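Local coordinates for protein homoserine O-acetyltransferase (Pseudomonas veronii, PDB 5EFZ) that hydrolyses ethyl acetate and other short acetyl esters, serving in the breakdown of short-chain methyl ketones, at residues Ile78-Gly81 against Ala85-Pro88; Lys221-Met226 against Arg256-Met261; Ala175-Asn180 against Leu314-Met319. One frame throughout, in Å; residues are numbered along the deposited sequence.

Interaction 1: Ile78-Gly81 against Ala85-Pro88; sequences IYIG and ALDP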
loop_
_atom_site.group_PDB
_atom_site.type_symbol
_atom_site.label_atom_id
_atom_site.label_comp_id
_atom_site.label_asym_id
_atom_site.label_seq_id
_atom_site.Cartn_x
_atom_site.Cartn_y
_atom_site.Cartn_z
ATOM N N ILE A 78 22.161 -3.937 -13.106
ATOM C CA ILE A 78 21.267 -5.028 -12.685
ATOM C C ILE A 78 21.038 -6.044 -13.810
ATOM O O ILE A 78 20.948 -7.251 -13.555
ATOM C CB ILE A 78 19.923 -4.455 -12.190
ATOM C CG1 ILE A 78 20.172 -3.513 -11.003
ATOM C CG2 ILE A 78 18.932 -5.578 -11.796
ATOM C CD1 ILE A 78 19.015 -2.582 -10.732
ATOM N N TYR A 79 21.000 -5.573 -15.053
ATOM C CA TYR A 79 20.473 -6.395 -16.158
ATOM C C TYR A 79 21.430 -6.720 -17.306
ATOM O O TYR A 79 21.240 -7.726 -18.007
ATOM C CB TYR A 79 19.235 -5.708 -16.747
ATOM C CG TYR A 79 18.121 -5.588 -15.734
ATOM C CD1 TYR A 79 17.381 -6.684 -15.381
ATOM C CD2 TYR A 79 17.810 -4.355 -15.148
ATOM C CE1 TYR A 79 16.369 -6.608 -14.423
ATOM C CE2 TYR A 79 16.782 -4.252 -14.202
ATOM C CZ TYR A 79 16.068 -5.380 -13.844
ATOM O OH TYR A 79 15.066 -5.299 -12.895
ATOM N N ILE A 80 22.452 -5.902 -17.511
ATOM C CA ILE A 80 23.291 -6.066 -18.709
ATOM C C ILE A 80 24.602 -6.782 -18.417
ATOM O O ILE A 80 25.282 -6.460 -17.444
ATOM C CB ILE A 80 23.579 -4.688 -19.358
ATOM C CG1 ILE A 80 22.262 -4.036 -19.782
ATOM C CG2 ILE A 80 24.588 -4.843 -20.532
ATOM C CD1 ILE A 80 22.423 -2.576 -20.302
ATOM N N GLY A 81 24.957 -7.777 -19.244
ATOM C CA GLY A 81 26.228 -8.449 -19.061
ATOM C C GLY A 81 26.380 -9.704 -19.905
ATOM O O GLY A 81 25.401 -10.278 -20.401
ATOM N N ALA A 85 20.625 -12.327 -20.630
ATOM C CA ALA A 85 19.835 -12.186 -21.858
ATOM C C ALA A 85 20.248 -10.914 -22.624
ATOM O O ALA A 85 20.456 -10.948 -23.854
ATOM C CB ALA A 85 18.326 -12.159 -21.539
ATOM N N LEU A 86 20.344 -9.789 -21.908
ATOM C CA LEU A 86 20.834 -8.543 -22.507
ATOM C C LEU A 86 22.359 -8.595 -22.537
ATOM O O LEU A 86 23.043 -8.006 -21.707
ATOM C CB LEU A 86 20.356 -7.326 -21.727
ATOM C CG LEU A 86 18.833 -7.256 -21.537
ATOM C CD1 LEU A 86 18.437 -5.950 -20.894
ATOM C CD2 LEU A 86 18.118 -7.462 -22.867
ATOM N N ASP A 87 22.869 -9.299 -23.528
ATOM C CA ASP A 87 24.274 -9.619 -23.653
ATOM C C ASP A 87 24.921 -8.690 -24.680
ATOM O O ASP A 87 24.622 -8.782 -25.858
ATOM C CB ASP A 87 24.401 -11.091 -24.083
ATOM C CG ASP A 87 25.833 -11.595 -24.133
ATOM O OD1 ASP A 87 26.789 -10.800 -24.251
ATOM O OD2 ASP A 87 26.002 -12.834 -24.063
ATOM N N PRO A 88 25.843 -7.825 -24.241
ATOM C CA PRO A 88 26.441 -6.864 -25.181
ATOM C C PRO A 88 27.452 -7.480 -26.158
ATOM O O PRO A 88 27.940 -6.798 -27.085
ATOM C CB PRO A 88 27.100 -5.844 -24.245
ATOM C CG PRO A 88 27.427 -6.627 -23.020
ATOM C CD PRO A 88 26.365 -7.674 -22.869
HETATM O O HOH W 1 19.487 -9.561 -19.092
#

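Interaction 2: Lys221-Met226 against Arg256-Met261; sequences KLWTLM and RYFAPM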
loop_
_atom_site.group_PDB
_atom_site.type_symbol
_atom_site.label_atom_id
_atom_site.label_comp_id
_atom_site.label_asym_id
_atom_site.label_seq_id
_atom_site.Cartn_x
_atom_site.Cartn_y
_atom_site.Cartn_z
ATOM N N LYS A 221 9.584 6.549 2.865
ATOM C CA LYS A 221 8.763 5.672 3.711
ATOM C C LYS A 221 7.560 5.137 2.941
ATOM O O LYS A 221 7.177 3.967 3.083
ATOM C CB LYS A 221 8.281 6.404 4.958
ATOM C CG LYS A 221 9.318 6.565 6.040
ATOM C CD LYS A 221 8.578 7.016 7.307
ATOM C CE LYS A 221 9.464 7.294 8.474
ATOM N NZ LYS A 221 8.629 7.765 9.642
ATOM N N LEU A 222 6.951 5.992 2.122
ATOM C CA LEU A 222 5.810 5.544 1.314
ATOM C C LEU A 222 6.233 4.488 0.313
ATOM O O LEU A 222 5.487 3.540 0.052
ATOM C CB LEU A 222 5.171 6.720 0.591
ATOM C CG LEU A 222 4.425 7.666 1.513
ATOM C CD1 LEU A 222 4.271 9.069 0.865
ATOM C CD2 LEU A 222 3.038 7.082 1.836
ATOM N N TRP A 223 7.417 4.647 -0.267
ATOM C CA TRP A 223 7.976 3.633 -1.151
ATOM C C TRP A 223 8.251 2.323 -0.416
ATOM O O TRP A 223 8.129 1.250 -0.988
ATOM C CB TRP A 223 9.269 4.138 -1.805
ATOM C CG TRP A 223 8.985 4.840 -3.084
ATOM C CD1 TRP A 223 9.043 6.201 -3.323
ATOM C CD2 TRP A 223 8.581 4.229 -4.318
ATOM N NE1 TRP A 223 8.715 6.456 -4.647
ATOM C CE2 TRP A 223 8.437 5.271 -5.278
ATOM C CE3 TRP A 223 8.364 2.898 -4.715
ATOM C CZ2 TRP A 223 8.038 5.019 -6.608
ATOM C CZ3 TRP A 223 7.965 2.650 -6.049
ATOM C CH2 TRP A 223 7.833 3.709 -6.972
ATOM N N THR A 224 8.617 2.401 0.855
ATOM C CA THR A 224 8.848 1.182 1.615
ATOM C C THR A 224 7.525 0.432 1.835
ATOM O O THR A 224 7.471 -0.811 1.802
ATOM C CB THR A 224 9.485 1.485 2.986
ATOM O OG1 THR A 224 10.626 2.356 2.804
ATOM C CG2 THR A 224 9.933 0.166 3.675
ATOM N N LEU A 225 6.480 1.198 2.105
ATOM C CA LEU A 225 5.147 0.669 2.346
ATOM C C LEU A 225 4.583 -0.069 1.110
ATOM O O LEU A 225 3.974 -1.137 1.240
ATOM C CB LEU A 225 4.190 1.811 2.732
ATOM C CG LEU A 225 2.727 1.406 2.899
ATOM C CD1 LEU A 225 2.554 0.501 4.133
ATOM C CD2 LEU A 225 1.846 2.608 3.028
ATOM N N MET A 226 4.774 0.519 -0.069
ATOM C CA MET A 226 4.125 0.034 -1.305
ATOM C C MET A 226 5.075 -0.684 -2.272
ATOM O O MET A 226 4.616 -1.363 -3.168
ATOM C CB MET A 226 3.476 1.212 -2.082
ATOM C CG MET A 226 2.280 1.839 -1.344
ATOM S SD MET A 226 0.893 0.725 -1.182
ATOM C CE MET A 226 0.468 0.370 -2.886
ATOM N N ARG A 256 18.212 6.459 2.208
ATOM C CA ARG A 256 19.509 6.757 1.598
ATOM C C ARG A 256 19.402 6.827 0.069
ATOM O O ARG A 256 20.065 7.655 -0.561
ATOM C CB ARG A 256 20.539 5.705 2.034
ATOM C CG ARG A 256 21.932 5.889 1.463
ATOM C CD ARG A 256 22.949 4.901 2.079
ATOM N NE ARG A 256 23.155 5.189 3.501
ATOM C CZ ARG A 256 23.373 4.277 4.450
ATOM N NH1 ARG A 256 23.459 2.983 4.150
ATOM N NH2 ARG A 256 23.534 4.665 5.708
ATOM N N TYR A 257 18.546 5.994 -0.513
ATOM C CA TYR A 257 18.354 5.960 -1.974
ATOM C C TYR A 257 17.818 7.309 -2.478
ATOM O O TYR A 257 18.324 7.863 -3.458
ATOM C CB TYR A 257 17.391 4.815 -2.374
ATOM C CG TYR A 257 17.042 4.823 -3.862
ATOM C CD1 TYR A 257 15.837 5.316 -4.301
ATOM C CD2 TYR A 257 17.948 4.349 -4.806
ATOM C CE1 TYR A 257 15.534 5.375 -5.671
ATOM C CE2 TYR A 257 17.653 4.392 -6.172
ATOM C CZ TYR A 257 16.442 4.898 -6.578
ATOM O OH TYR A 257 16.128 4.941 -7.921
ATOM N N PHE A 258 16.802 7.833 -1.810
ATOM C CA PHE A 258 16.161 9.067 -2.268
ATOM C C PHE A 258 16.850 10.334 -1.774
ATOM O O PHE A 258 16.640 11.388 -2.355
ATOM C CB PHE A 258 14.682 9.117 -1.842
ATOM C CG PHE A 258 13.793 8.199 -2.654
ATOM C CD1 PHE A 258 13.498 8.509 -3.980
ATOM C CD2 PHE A 258 13.291 7.019 -2.111
ATOM C CE1 PHE A 258 12.687 7.656 -4.755
ATOM C CE2 PHE A 258 12.463 6.161 -2.873
ATOM C CZ PHE A 258 12.196 6.480 -4.202
ATOM N N ALA A 259 17.638 10.242 -0.705
ATOM C CA ALA A 259 18.226 11.445 -0.077
ATOM C C ALA A 259 18.947 12.425 -1.031
ATOM O O ALA A 259 18.824 13.634 -0.861
ATOM C CB ALA A 259 19.214 11.037 1.053
ATOM N N PRO A 260 19.747 11.923 -1.986
ATOM C CA PRO A 260 20.497 12.925 -2.766
ATOM C C PRO A 260 19.770 13.416 -4.016
ATOM O O PRO A 260 20.390 14.150 -4.814
ATOM C CB PRO A 260 21.761 12.159 -3.171
ATOM C CG PRO A 260 21.226 10.754 -3.404
ATOM C CD PRO A 260 20.174 10.543 -2.323
ATOM N N MET A 261 18.509 13.016 -4.200
ATOM C CA MET A 261 17.818 13.244 -5.475
ATOM C C MET A 261 17.130 14.601 -5.497
ATOM O O MET A 261 16.924 15.213 -4.457
ATOM C CB MET A 261 16.808 12.134 -5.754
ATOM C CG MET A 261 17.491 10.747 -5.897
ATOM S SD MET A 261 16.321 9.542 -6.507
ATOM C CE MET A 261 17.389 8.099 -6.701
#

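Interaction 3: Ala175-Asn180 against Leu314-Met319; sequences AGTARN and LSEQKM. With EDO (1,2-ethanediol), chain M; EDO (1,2-ethanediol), chain H; EDO (1,2-ethanediol), chain K.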
loop_
_atom_site.group_PDB
_atom_site.type_symbol
_atom_site.label_atom_id
_atom_site.label_comp_id
_atom_site.label_asym_id
_atom_site.label_seq_id
_atom_site.Cartn_x
_atom_site.Cartn_y
_atom_site.Cartn_z
ATOM N N ALA A 175 6.552 -5.343 -14.995
ATOM C CA ALA A 175 6.003 -4.624 -13.864
ATOM C C ALA A 175 5.498 -3.214 -14.240
ATOM O O ALA A 175 5.831 -2.217 -13.593
ATOM C CB ALA A 175 7.058 -4.559 -12.751
ATOM N N GLY A 176 4.646 -3.139 -15.252
ATOM C CA GLY A 176 4.043 -1.861 -15.594
ATOM C C GLY A 176 2.861 -2.055 -16.529
ATOM O O GLY A 176 2.665 -3.145 -17.095
ATOM N N THR A 177 2.055 -1.006 -16.700
ATOM C CA THR A 177 0.853 -1.119 -17.538
ATOM C C THR A 177 0.873 -0.139 -18.702
ATOM O O THR A 177 1.663 0.832 -18.738
ATOM C CB THR A 177 -0.427 -0.857 -16.723
ATOM O OG1 THR A 177 -0.274 0.391 -16.049
ATOM C CG2 THR A 177 -0.660 -1.949 -15.663
ATOM N N ALA A 178 -0.016 -0.386 -19.651
ATOM C CA ALA A 178 -0.128 0.432 -20.833
ATOM C C ALA A 178 -1.035 1.645 -20.597
ATOM O O ALA A 178 -0.897 2.650 -21.273
ATOM C CB ALA A 178 -0.657 -0.417 -22.013
ATOM N N ARG A 179 -1.986 1.529 -19.674
ATOM C CA ARG A 179 -2.814 2.675 -19.280
ATOM C C ARG A 179 -2.909 2.722 -17.769
ATOM O O ARG A 179 -3.319 1.748 -17.143
ATOM C CB ARG A 179 -4.235 2.593 -19.863
ATOM C CG ARG A 179 -5.123 3.785 -19.403
ATOM C CD ARG A 179 -6.327 4.002 -20.320
ATOM N NE ARG A 179 -7.339 2.962 -20.171
ATOM C CZ ARG A 179 -8.411 2.845 -20.958
ATOM N NH1 ARG A 179 -8.615 3.707 -21.966
ATOM N NH2 ARG A 179 -9.275 1.860 -20.733
ATOM N N ASN A 180 -2.522 3.847 -17.183
ATOM C CA ASN A 180 -2.358 3.898 -15.738
ATOM C C ASN A 180 -3.712 3.859 -15.005
ATOM O O ASN A 180 -4.698 4.493 -15.439
ATOM C CB ASN A 180 -1.561 5.161 -15.360
ATOM C CG ASN A 180 -1.037 5.103 -13.945
ATOM O OD1 ASN A 180 -1.133 6.086 -13.185
ATOM N ND2 ASN A 180 -0.491 3.957 -13.569
ATOM N N LEU A 314 -2.675 -8.672 -16.480
ATOM C CA LEU A 314 -3.382 -9.721 -17.206
ATOM C C LEU A 314 -4.503 -9.114 -18.076
ATOM O O LEU A 314 -4.721 -9.541 -19.221
ATOM C CB LEU A 314 -3.935 -10.754 -16.228
ATOM C CG LEU A 314 -4.724 -11.907 -16.866
ATOM C CD1 LEU A 314 -3.866 -12.690 -17.888
ATOM C CD2 LEU A 314 -5.293 -12.813 -15.799
ATOM N N SER A 315 -5.220 -8.113 -17.543
ATOM C CA SER A 315 -6.360 -7.566 -18.272
ATOM C C SER A 315 -5.896 -6.889 -19.555
ATOM O O SER A 315 -6.615 -6.920 -20.561
ATOM C CB SER A 315 -7.169 -6.586 -17.416
ATOM O OG SER A 315 -6.423 -5.418 -17.150
ATOM N N GLU A 316 -4.700 -6.315 -19.536
ATOM C CA GLU A 316 -4.116 -5.702 -20.746
ATOM C C GLU A 316 -3.556 -6.773 -21.704
ATOM O O GLU A 316 -3.706 -6.667 -22.931
ATOM C CB GLU A 316 -3.013 -4.716 -20.378
ATOM C CG GLU A 316 -3.548 -3.494 -19.605
ATOM C CD GLU A 316 -2.508 -2.405 -19.348
ATOM O OE1 GLU A 316 -1.266 -2.669 -19.375
ATOM O OE2 GLU A 316 -2.956 -1.261 -19.131
ATOM N N GLN A 317 -2.913 -7.793 -21.147
ATOM C CA GLN A 317 -2.317 -8.834 -21.994
ATOM C C GLN A 317 -3.370 -9.504 -22.879
ATOM O O GLN A 317 -3.114 -9.831 -24.046
ATOM C CB GLN A 317 -1.591 -9.886 -21.151
ATOM C CG GLN A 317 -0.848 -10.927 -22.019
ATOM C CD GLN A 317 -1.719 -12.148 -22.331
ATOM O OE1 GLN A 317 -2.581 -12.521 -21.525
ATOM N NE2 GLN A 317 -1.473 -12.796 -23.490
ATOM N N LYS A 318 -4.570 -9.663 -22.338
ATOM C CA LYS A 318 -5.660 -10.279 -23.082
ATOM C C LYS A 318 -6.030 -9.502 -24.321
ATOM O O LYS A 318 -6.646 -10.055 -25.223
ATOM C CB LYS A 318 -6.885 -10.437 -22.179
ATOM C CG LYS A 318 -6.688 -11.482 -21.080
ATOM C CD LYS A 318 -7.970 -11.656 -20.277
ATOM C CE LYS A 318 -7.792 -12.613 -19.110
ATOM N NZ LYS A 318 -8.990 -12.492 -18.208
ATOM N N MET A 319 -5.658 -8.220 -24.370
ATOM C CA MET A 319 -5.981 -7.340 -25.500
ATOM C C MET A 319 -4.838 -7.182 -26.522
ATOM O O MET A 319 -4.987 -6.487 -27.536
ATOM C CB MET A 319 -6.387 -5.945 -24.986
ATOM C CG MET A 319 -7.723 -5.927 -24.238
ATOM S SD MET A 319 -8.085 -4.261 -23.633
ATOM C CE MET A 319 -9.712 -4.506 -22.927
HETATM C C1 EDO M . -4.586 -1.408 -15.743
HETATM O O1 EDO M . -4.698 -0.013 -15.492
HETATM C C2 EDO M . -5.507 -1.769 -16.904
HETATM O O2 EDO M . -5.306 -0.874 -18.010
HETATM C C1 EDO H . -8.172 -9.900 -15.497
HETATM O O1 EDO H . -8.695 -10.108 -16.821
HETATM C C2 EDO H . -8.645 -11.019 -14.573
HETATM O O2 EDO H . -7.774 -11.083 -13.428
HETATM C C1 EDO K . -4.327 8.532 -15.649
HETATM O O1 EDO K . -4.710 7.605 -14.609
HETATM C C2 EDO K . -4.834 8.059 -17.022
HETATM O O2 EDO K . -4.758 6.630 -17.248
HETATM O O HOH W 2 0.425 -4.642 -18.574
#

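Interaction 1: Ile78-Gly81 against Ala85-Pro88
Gly81 and Leu86 are joined by the one direct hydrogen bond of this contact. Gly81 N donates to Leu86 O at 3.1 Å. The bond is fairly straight, with 162° at the hydrogen, and the donor is tilted 23° from the carbonyl plane. A water adds a second polar link, giving a proton to Tyr79 O and accepting one from Leu86 N. Leu86 is the centre of an inverse gamma turn, closed by a weak bond from Asp87 N to Ala85 O. Two CA-H...O contacts lie beside this network. Ile80 CA lies 3.6 Å from Leu86 O, and Asp87 CA lies 3.5 Å from Gly81 O.

Apolar contacts fill in around the backbone. Leu86 CD1 lies 4.2 Å from Tyr79 CB, while Leu86 CB meets Ile80 CG1 at 4.3 Å. At Ile80, chi1 of -61° puts CG1 beside the backbone N and CG2 anti to it. CG2 thereby faces the ring of Pro88, 4.1 Å from Pro88 CD. The same CD rests 3.6 Å from Gly81 C. The Asp87 carboxylate is used next door, where OD1 bonds Ser89 OG.

The contact folds the loop between helix 72-79 and strand 92-96 of the alpha/beta-hydrolase sheet back on itself. Ile80, Leu86 and Pro88 all lean on Ile93 of that strand. Ile80 and Pro88 also touch His51 of strand 45-51. Tyr79 and Ala85 pack against helix 342-356, through Leu345 and Leu348 for Tyr79 and Leu352 for Ala85.

Interaction 2: Lys221-Met226 against Arg256-Met261
Trp223 and Phe258 meet through their rings, and CZ of Phe258 sits over one face of the indole. The five-membered ring and the phenyl ring are near parallel, with planes at 25°. They are slid apart, with centroids 4.7 Å from each other, and so barely overlap. Seen from Phe258, Trp223 CD1 comes in obliquely. Tyr257 CD1 lies over the centre of the Phe258 ring from the other side, 3.6 Å above its plane. Phe258 CD2 in turn lies at the edge of the Tyr257 ring, in its plane.

The touching is narrow. Trp223 CD1 is 3.3 Å from Phe258 CZ, a tight approach, and Trp223 NE1 is 3.5 Å from the same CZ. Phe258 CE2 lies against Trp223 CG at 3.7 Å. Phe258 CG stands anti to its carbonyl carbon (chi1 -74°), which sends the ring toward helix 213-227. His219 meets both rings edge-to-face, and Phe187 meets Trp223 in the same way.

Helices 213-227 and 246-258 belong to the helical insertion between strands 170-174 and 296-300, the usual place of the cap in alpha/beta hydrolases. The Trp223 side chain comes within about 4 Å of the side chain of His334, an inferred active-site residue, and within about 4 Å of a bound acetate, probably from the crystallisation liquor. The chemistry between the two segments is apolar and aromatic. Ring packing therefore holds this pair, with little directional grip.

Interaction 3: Ala175-Asn180 against Leu314-Met319
The loop that leaves strand 170-174 is held by the carboxylate of Glu316, on helix 310-317. Both oxygens are used, each for one of two successive backbone N-H groups. Ala178 N gives a short bond of 2.6 Å to Glu316 OE1, with 165° at the hydrogen. Arg179 N reaches Glu316 OE2 at 3.0 Å. Both donors come in on the syn side, somewhat out of the carboxylate plane. The Glu316 chain is extended beyond CG (chi2 -174°) and spans from the helix to the loop.

In this alpha/beta hydrolase the loop runs from the sixth strand of the main sheet toward helix 182-196 of the cap. Ala175, at its start, touches Asp305, an inferred member of the catalytic triad.

Thr177 crosses the end of Glu316 at about a right angle, its CB 3.3 Å from Glu316 OE1. A water donates to Glu316 OE1 and to Gly176 O, adding a second link. An ethanediol, probably from the crystallisation liquor, gives a 2.6 Å bond to Glu316 OE2 through its O2, and its O1 bonds Arg179 O. With a glutamine in place of Glu316 one oxygen becomes an NH2 group, and the N-H of Ala178 or Arg179 would probably be left without its acceptor. Tyr158 of helix 152-163 packs on Glu316 and Ala178. The Arg179 guanidinium turns elsewhere, to Gly284 O and Ser279 OG.

Overall arrangement
The three contacts stand apart, with centres 25 to 26 Å from one another and no shared helix or strand. Interactions 2 and 3 are buried, whereas interaction 1 is only partly so. Interaction 1 is local, tying the end of a helix to the loop that follows it, mainly by backbone. Interaction 2 joins two cap helices by aromatic rings alone. Interaction 3 spans the longest stretch of chain, and a single carboxylate holds the loop that leaves an inner strand of the sheet. Along the chain interaction 2 lies between the two segments of interaction 3, which thus ties together elements flanking the cap insertion. Of the side chains in contact, Trp223 comes nearest Ser151 and His334.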